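Long-range contact in galactose mutarotase related enzyme (Lactobacillus acidophilus, PDB 3DCD), which probably binds carbohydrate and may act as a sugar isomerase of the aldose 1-epimerase kind, although its exact substrate is not established: residues A[52-64]-A[255-269]. Residues are numbered along the deposited sequence; the frame is centred on the assembly and turned at random.
Sequences IVGRLKNDEYTYK and WWGIADRDDADGDLE
Val53 CG1 sits over one face of the Trp255 indole, almost directly above the centroid of the five-membered ring, at 3.4 Å, a clear CH-pi contact. Val53 has CG1 anti to its backbone N (chi1 169°), the branch that reaches the indole, while CB rests on the Gly257 carbonyl carbon. The Tyr63 ring has Lys64 CG on one face and Glu269 CG at its edge, 3.9 Å from CE1. Leu268 CD2 approaches both tyrosines obliquely, 3.8 Å from Tyr61 CE1; the Tyr61 hydroxyl is hydrogen-bonded beyond the contact to Val104 O.

Asp260 joins the loops twice: its N donates to Arg55 O, and its OD2 accepts from Lys57 N at 2.9 Å, the donor lying 35° out of the carboxylate plane. A water links OD2 to Glu60 O, and Lys271 forms a salt bridge with OD1, so both carboxylate oxygens are engaged. Lys57, bent along its chain, curls over the Arg261–Ala264 type I turn and donates NZ to Asp262 O (2.9 Å).

Further along, Thr62 N donates a hydrogen bond to Gly266 O at 2.8 Å, and Leu268 N meets Thr62 O almost straight (175° at the hydrogen). This pair of bonds makes an isolated beta bridge between Thr62 and Asp267, attaching the 60-63/66-69 hairpin to the loop that leaves strand 249-256 in this all-beta, galactose mutarotase-like fold.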
loop_
_atom_site.group_PDB
_atom_site.type_symbol
_atom_site.label_atom_id
_atom_site.label_comp_id
_atom_site.label_asym_id
_atom_site.label_seq_id
_atom_site.Cartn_x
_atom_site.Cartn_y
_atom_site.Cartn_z
ATOM N N ILE A 52 0.009 9.950 6.696
ATOM C CA ILE A 52 0.821 10.370 5.544
ATOM C C ILE A 52 1.298 9.137 4.809
ATOM O O ILE A 52 1.370 8.053 5.391
ATOM C CB ILE A 52 2.061 11.234 5.939
ATOM C CG1 ILE A 52 3.024 10.467 6.869
ATOM C CG2 ILE A 52 1.623 12.588 6.541
ATOM C CD1 ILE A 52 4.309 11.239 7.187
ATOM N N VAL A 53 1.596 9.315 3.520
ATOM C CA VAL A 53 2.256 8.314 2.707
ATOM C C VAL A 53 3.665 8.843 2.476
ATOM O O VAL A 53 3.836 10.011 2.133
ATOM C CB VAL A 53 1.554 8.155 1.336
ATOM C CG1 VAL A 53 2.414 7.307 0.409
ATOM C CG2 VAL A 53 0.177 7.549 1.502
ATOM N N GLY A 54 4.669 7.992 2.677
ATOM C CA GLY A 54 6.067 8.390 2.480
ATOM C C GLY A 54 6.619 9.262 3.597
ATOM O O GLY A 54 6.004 9.422 4.644
ATOM N N ARG A 55 7.799 9.830 3.357
ATOM C CA ARG A 55 8.501 10.591 4.378
ATOM C C ARG A 55 8.340 12.097 4.218
ATOM O O ARG A 55 8.272 12.623 3.100
ATOM C CB ARG A 55 9.991 10.225 4.356
ATOM C CG ARG A 55 10.752 10.611 5.609
ATOM C CD ARG A 55 12.114 9.945 5.624
ATOM N NE ARG A 55 12.794 10.153 6.892
ATOM C CZ ARG A 55 14.012 9.693 7.158
ATOM N NH1 ARG A 55 14.678 8.995 6.237
ATOM N NH2 ARG A 55 14.557 9.922 8.347
ATOM N N LEU A 56 8.302 12.777 5.361
ATOM C CA LEU A 56 8.414 14.216 5.443
ATOM C C LEU A 56 9.885 14.574 5.549
ATOM O O LEU A 56 10.665 13.842 6.189
ATOM C CB LEU A 56 7.684 14.714 6.698
ATOM C CG LEU A 56 6.211 14.317 6.854
ATOM C CD1 LEU A 56 5.716 14.663 8.283
ATOM C CD2 LEU A 56 5.321 14.971 5.758
ATOM N N LYS A 57 10.276 15.695 4.939
ATOM C CA LYS A 57 11.623 16.232 5.149
ATOM C C LYS A 57 11.848 16.454 6.640
ATOM O O LYS A 57 11.041 17.131 7.305
ATOM C CB LYS A 57 11.825 17.551 4.387
ATOM C CG LYS A 57 12.123 17.392 2.884
ATOM C CD LYS A 57 11.428 18.468 2.028
ATOM C CE LYS A 57 12.004 19.852 2.157
ATOM N NZ LYS A 57 13.436 19.888 1.750
ATOM N N ASN A 58 12.930 15.856 7.157
ATOM C CA ASN A 58 13.296 15.959 8.573
ATOM C C ASN A 58 12.266 15.316 9.508
ATOM O O ASN A 58 12.244 15.597 10.709
ATOM C CB ASN A 58 13.543 17.427 8.938
ATOM C CG ASN A 58 14.765 17.992 8.241
ATOM O OD1 ASN A 58 15.815 17.350 8.204
ATOM N ND2 ASN A 58 14.635 19.195 7.677
ATOM N N ASP A 59 11.421 14.450 8.942
ATOM C CA ASP A 59 10.309 13.806 9.658
ATOM C C ASP A 59 9.479 14.802 10.454
ATOM O O ASP A 59 9.103 14.528 11.588
ATOM C CB ASP A 59 10.819 12.673 10.568
ATOM C CG ASP A 59 11.600 11.638 9.800
ATOM O OD1 ASP A 59 11.030 11.080 8.841
ATOM O OD2 ASP A 59 12.785 11.408 10.139
ATOM N N GLU A 60 9.190 15.955 9.849
ATOM C CA GLU A 60 8.436 16.986 10.539
ATOM C C GLU A 60 7.620 17.865 9.589
ATOM O O GLU A 60 7.864 17.923 8.389
ATOM C CB GLU A 60 9.362 17.849 11.420
ATOM C CG GLU A 60 10.321 18.723 10.639
ATOM C CD GLU A 60 11.218 19.571 11.527
ATOM O OE1 GLU A 60 11.593 19.130 12.639
ATOM O OE2 GLU A 60 11.570 20.682 11.084
ATOM N N TYR A 61 6.635 18.541 10.159
ATOM C CA TYR A 61 5.800 19.470 9.434
ATOM C C TYR A 61 5.318 20.521 10.410
ATOM O O TYR A 61 5.440 20.355 11.631
ATOM C CB TYR A 61 4.613 18.756 8.782
ATOM C CG TYR A 61 3.602 18.154 9.754
ATOM C CD1 TYR A 61 2.498 18.898 10.192
ATOM C CD2 TYR A 61 3.727 16.831 10.199
ATOM C CE1 TYR A 61 1.572 18.361 11.069
ATOM C CE2 TYR A 61 2.787 16.277 11.069
ATOM C CZ TYR A 61 1.718 17.047 11.494
ATOM O OH TYR A 61 0.791 16.519 12.360
ATOM N N THR A 62 4.773 21.607 9.873
ATOM C CA THR A 62 4.143 22.615 10.719
ATOM C C THR A 62 2.666 22.680 10.378
ATOM O O THR A 62 2.256 22.419 9.242
ATOM C CB THR A 62 4.792 24.025 10.604
ATOM O OG1 THR A 62 4.665 24.525 9.260
ATOM C CG2 THR A 62 6.265 23.979 11.011
ATOM N N TYR A 63 1.864 22.997 11.384
ATOM C CA TYR A 63 0.457 23.238 11.158
ATOM C C TYR A 63 0.056 24.354 12.076
ATOM O O TYR A 63 0.317 24.287 13.281
ATOM C CB TYR A 63 -0.370 21.981 11.425
ATOM C CG TYR A 63 -1.858 22.196 11.247
ATOM C CD1 TYR A 63 -2.407 22.417 9.978
ATOM C CD2 TYR A 63 -2.709 22.188 12.348
ATOM C CE1 TYR A 63 -3.764 22.611 9.812
ATOM C CE2 TYR A 63 -4.076 22.378 12.200
ATOM C CZ TYR A 63 -4.596 22.590 10.929
ATOM O OH TYR A 63 -5.948 22.779 10.788
ATOM N N LYS A 64 -0.522 25.406 11.495
ATOM C CA LYS A 64 -0.879 26.615 12.245
ATOM C C LYS A 64 0.301 27.175 13.029
ATOM O O LYS A 64 0.120 27.701 14.114
ATOM C CB LYS A 64 -2.063 26.365 13.208
ATOM C CG LYS A 64 -3.356 25.888 12.550
ATOM C CD LYS A 64 -3.876 26.868 11.522
ATOM C CE LYS A 64 -5.217 26.412 10.968
ATOM N NZ LYS A 64 -5.503 27.082 9.672
ATOM N N TRP A 255 -1.623 4.603 -3.617
ATOM C CA TRP A 255 -1.436 5.741 -2.738
ATOM C C TRP A 255 -2.429 6.848 -3.054
ATOM O O TRP A 255 -2.570 7.243 -4.220
ATOM C CB TRP A 255 -0.044 6.360 -2.943
ATOM C CG TRP A 255 1.164 5.573 -2.490
ATOM C CD1 TRP A 255 1.216 4.505 -1.622
ATOM C CD2 TRP A 255 2.513 5.861 -2.861
ATOM N NE1 TRP A 255 2.549 4.097 -1.451
ATOM C CE2 TRP A 255 3.350 4.916 -2.210
ATOM C CE3 TRP A 255 3.098 6.842 -3.692
ATOM C CZ2 TRP A 255 4.742 4.913 -2.373
ATOM C CZ3 TRP A 255 4.489 6.837 -3.850
ATOM C CH2 TRP A 255 5.293 5.882 -3.186
ATOM N N TRP A 256 -3.057 7.365 -2.000
ATOM C CA TRP A 256 -3.857 8.581 -2.018
ATOM C C TRP A 256 -3.104 9.612 -1.139
ATOM O O TRP A 256 -3.608 10.089 -0.126
ATOM C CB TRP A 256 -5.251 8.292 -1.454
ATOM C CG TRP A 256 -6.069 7.415 -2.362
ATOM C CD1 TRP A 256 -6.980 7.828 -3.296
ATOM C CD2 TRP A 256 -6.024 5.976 -2.447
ATOM N NE1 TRP A 256 -7.511 6.738 -3.961
ATOM C CE2 TRP A 256 -6.935 5.590 -3.461
ATOM C CE3 TRP A 256 -5.290 4.978 -1.770
ATOM C CZ2 TRP A 256 -7.148 4.234 -3.813
ATOM C CZ3 TRP A 256 -5.496 3.642 -2.118
ATOM C CH2 TRP A 256 -6.411 3.278 -3.134
ATOM N N GLY A 257 -1.859 9.890 -1.526
ATOM C CA GLY A 257 -0.956 10.707 -0.718
ATOM C C GLY A 257 0.431 10.431 -1.246
ATOM O O GLY A 257 0.617 9.474 -1.978
ATOM N N ILE A 258 1.410 11.262 -0.883
ATOM C CA ILE A 258 2.761 11.050 -1.387
ATOM C C ILE A 258 3.806 11.717 -0.499
ATOM O O ILE A 258 3.492 12.621 0.287
ATOM C CB ILE A 258 2.858 11.509 -2.878
ATOM C CG1 ILE A 258 4.112 10.957 -3.581
ATOM C CG2 ILE A 258 2.694 13.017 -3.033
ATOM C CD1 ILE A 258 4.014 11.060 -5.131
ATOM N N ALA A 259 5.048 11.252 -0.603
ATOM C CA ALA A 259 6.154 11.837 0.148
ATOM C C ALA A 259 6.289 13.346 -0.128
ATOM O O ALA A 259 5.834 13.836 -1.167
ATOM C CB ALA A 259 7.430 11.143 -0.240
ATOM N N ASP A 260 6.947 14.065 0.780
ATOM C CA ASP A 260 7.337 15.460 0.531
ATOM C C ASP A 260 8.118 15.588 -0.785
ATOM O O ASP A 260 8.934 14.731 -1.126
ATOM C CB ASP A 260 8.231 15.996 1.667
ATOM C CG ASP A 260 7.454 16.742 2.761
ATOM O OD1 ASP A 260 6.208 16.870 2.691
ATOM O OD2 ASP A 260 8.115 17.218 3.710
ATOM N N ARG A 261 7.845 16.660 -1.520
ATOM C CA ARG A 261 8.706 17.093 -2.607
ATOM C C ARG A 261 10.002 17.636 -2.067
ATOM O O ARG A 261 10.048 18.140 -0.928
ATOM C CB ARG A 261 8.009 18.190 -3.402
ATOM C CG ARG A 261 6.882 17.618 -4.236
ATOM C CD ARG A 261 5.940 18.680 -4.705
ATOM N NE ARG A 261 6.577 19.655 -5.579
ATOM C CZ ARG A 261 5.932 20.282 -6.564
ATOM N NH1 ARG A 261 4.646 20.018 -6.798
ATOM N NH2 ARG A 261 6.577 21.158 -7.316
ATOM N N ASP A 262 11.047 17.575 -2.890
ATOM C CA ASP A 262 12.341 18.104 -2.487
ATOM C C ASP A 262 12.240 19.565 -2.032
ATOM O O ASP A 262 12.957 19.980 -1.121
ATOM C CB ASP A 262 13.426 17.911 -3.566
ATOM C CG ASP A 262 13.020 18.414 -4.967
ATOM O OD1 ASP A 262 11.889 18.933 -5.184
ATOM O OD2 ASP A 262 13.876 18.280 -5.879
ATOM N N ASP A 263 11.313 20.318 -2.628
ATOM C CA ASP A 263 11.124 21.735 -2.287
ATOM C C ASP A 263 9.922 22.056 -1.364
ATOM O O ASP A 263 9.468 23.195 -1.318
ATOM C CB ASP A 263 11.026 22.563 -3.582
ATOM C CG ASP A 263 9.907 22.103 -4.490
ATOM O OD1 ASP A 263 9.024 21.323 -4.062
ATOM O OD2 ASP A 263 9.895 22.519 -5.663
ATOM N N ALA A 264 9.384 21.067 -0.653
ATOM C CA ALA A 264 8.243 21.330 0.229
ATOM C C ALA A 264 8.606 22.375 1.290
ATOM O O ALA A 264 9.727 22.349 1.819
ATOM C CB ALA A 264 7.782 20.037 0.895
ATOM N N ASP A 265 7.680 23.288 1.601
ATOM C CA ASP A 265 7.928 24.277 2.668
ATOM C C ASP A 265 7.657 23.754 4.077
ATOM O O ASP A 265 7.975 24.429 5.055
ATOM C CB ASP A 265 7.210 25.622 2.431
ATOM C CG ASP A 265 5.677 25.521 2.451
ATOM O OD1 ASP A 265 5.105 24.451 2.779
ATOM O OD2 ASP A 265 5.028 26.550 2.121
ATOM N N GLY A 266 7.072 22.567 4.171
ATOM C CA GLY A 266 6.835 21.926 5.469
ATOM C C GLY A 266 5.489 22.241 6.098
ATOM O O GLY A 266 5.115 21.622 7.088
ATOM N N ASP A 267 4.771 23.217 5.539
ATOM C CA ASP A 267 3.434 23.559 6.013
ATOM C C ASP A 267 2.423 22.507 5.544
ATOM O O ASP A 267 2.212 22.336 4.346
ATOM C CB ASP A 267 3.024 24.932 5.490
ATOM C CG ASP A 267 1.710 25.418 6.077
ATOM O OD1 ASP A 267 0.918 24.609 6.610
ATOM O OD2 ASP A 267 1.468 26.637 5.996
ATOM N N LEU A 268 1.799 21.807 6.492
ATOM C CA LEU A 268 0.818 20.767 6.133
ATOM C C LEU A 268 -0.270 21.280 5.179
ATOM O O LEU A 268 -0.757 20.547 4.309
ATOM C CB LEU A 268 0.174 20.192 7.400
ATOM C CG LEU A 268 -0.805 19.022 7.289
ATOM C CD1 LEU A 268 -0.096 17.775 6.791
ATOM C CD2 LEU A 268 -1.401 18.785 8.666
ATOM N N GLU A 269 -0.670 22.535 5.361
ATOM C CA GLU A 269 -1.687 23.123 4.505
ATOM C C GLU A 269 -1.199 23.350 3.081
ATOM O O GLU A 269 -2.014 23.565 2.194
ATOM C CB GLU A 269 -2.189 24.440 5.087
ATOM C CG GLU A 269 -2.996 24.270 6.359
ATOM C CD GLU A 269 -3.580 25.578 6.843
ATOM O OE1 GLU A 269 -2.885 26.324 7.568
ATOM O OE2 GLU A 269 -4.745 25.850 6.492
HETATM O O HOH W 1 1.471 11.922 2.343
HETATM O O HOH W 2 6.944 18.543 5.892
HETATM O O HOH W 3 -0.600 25.620 8.751
#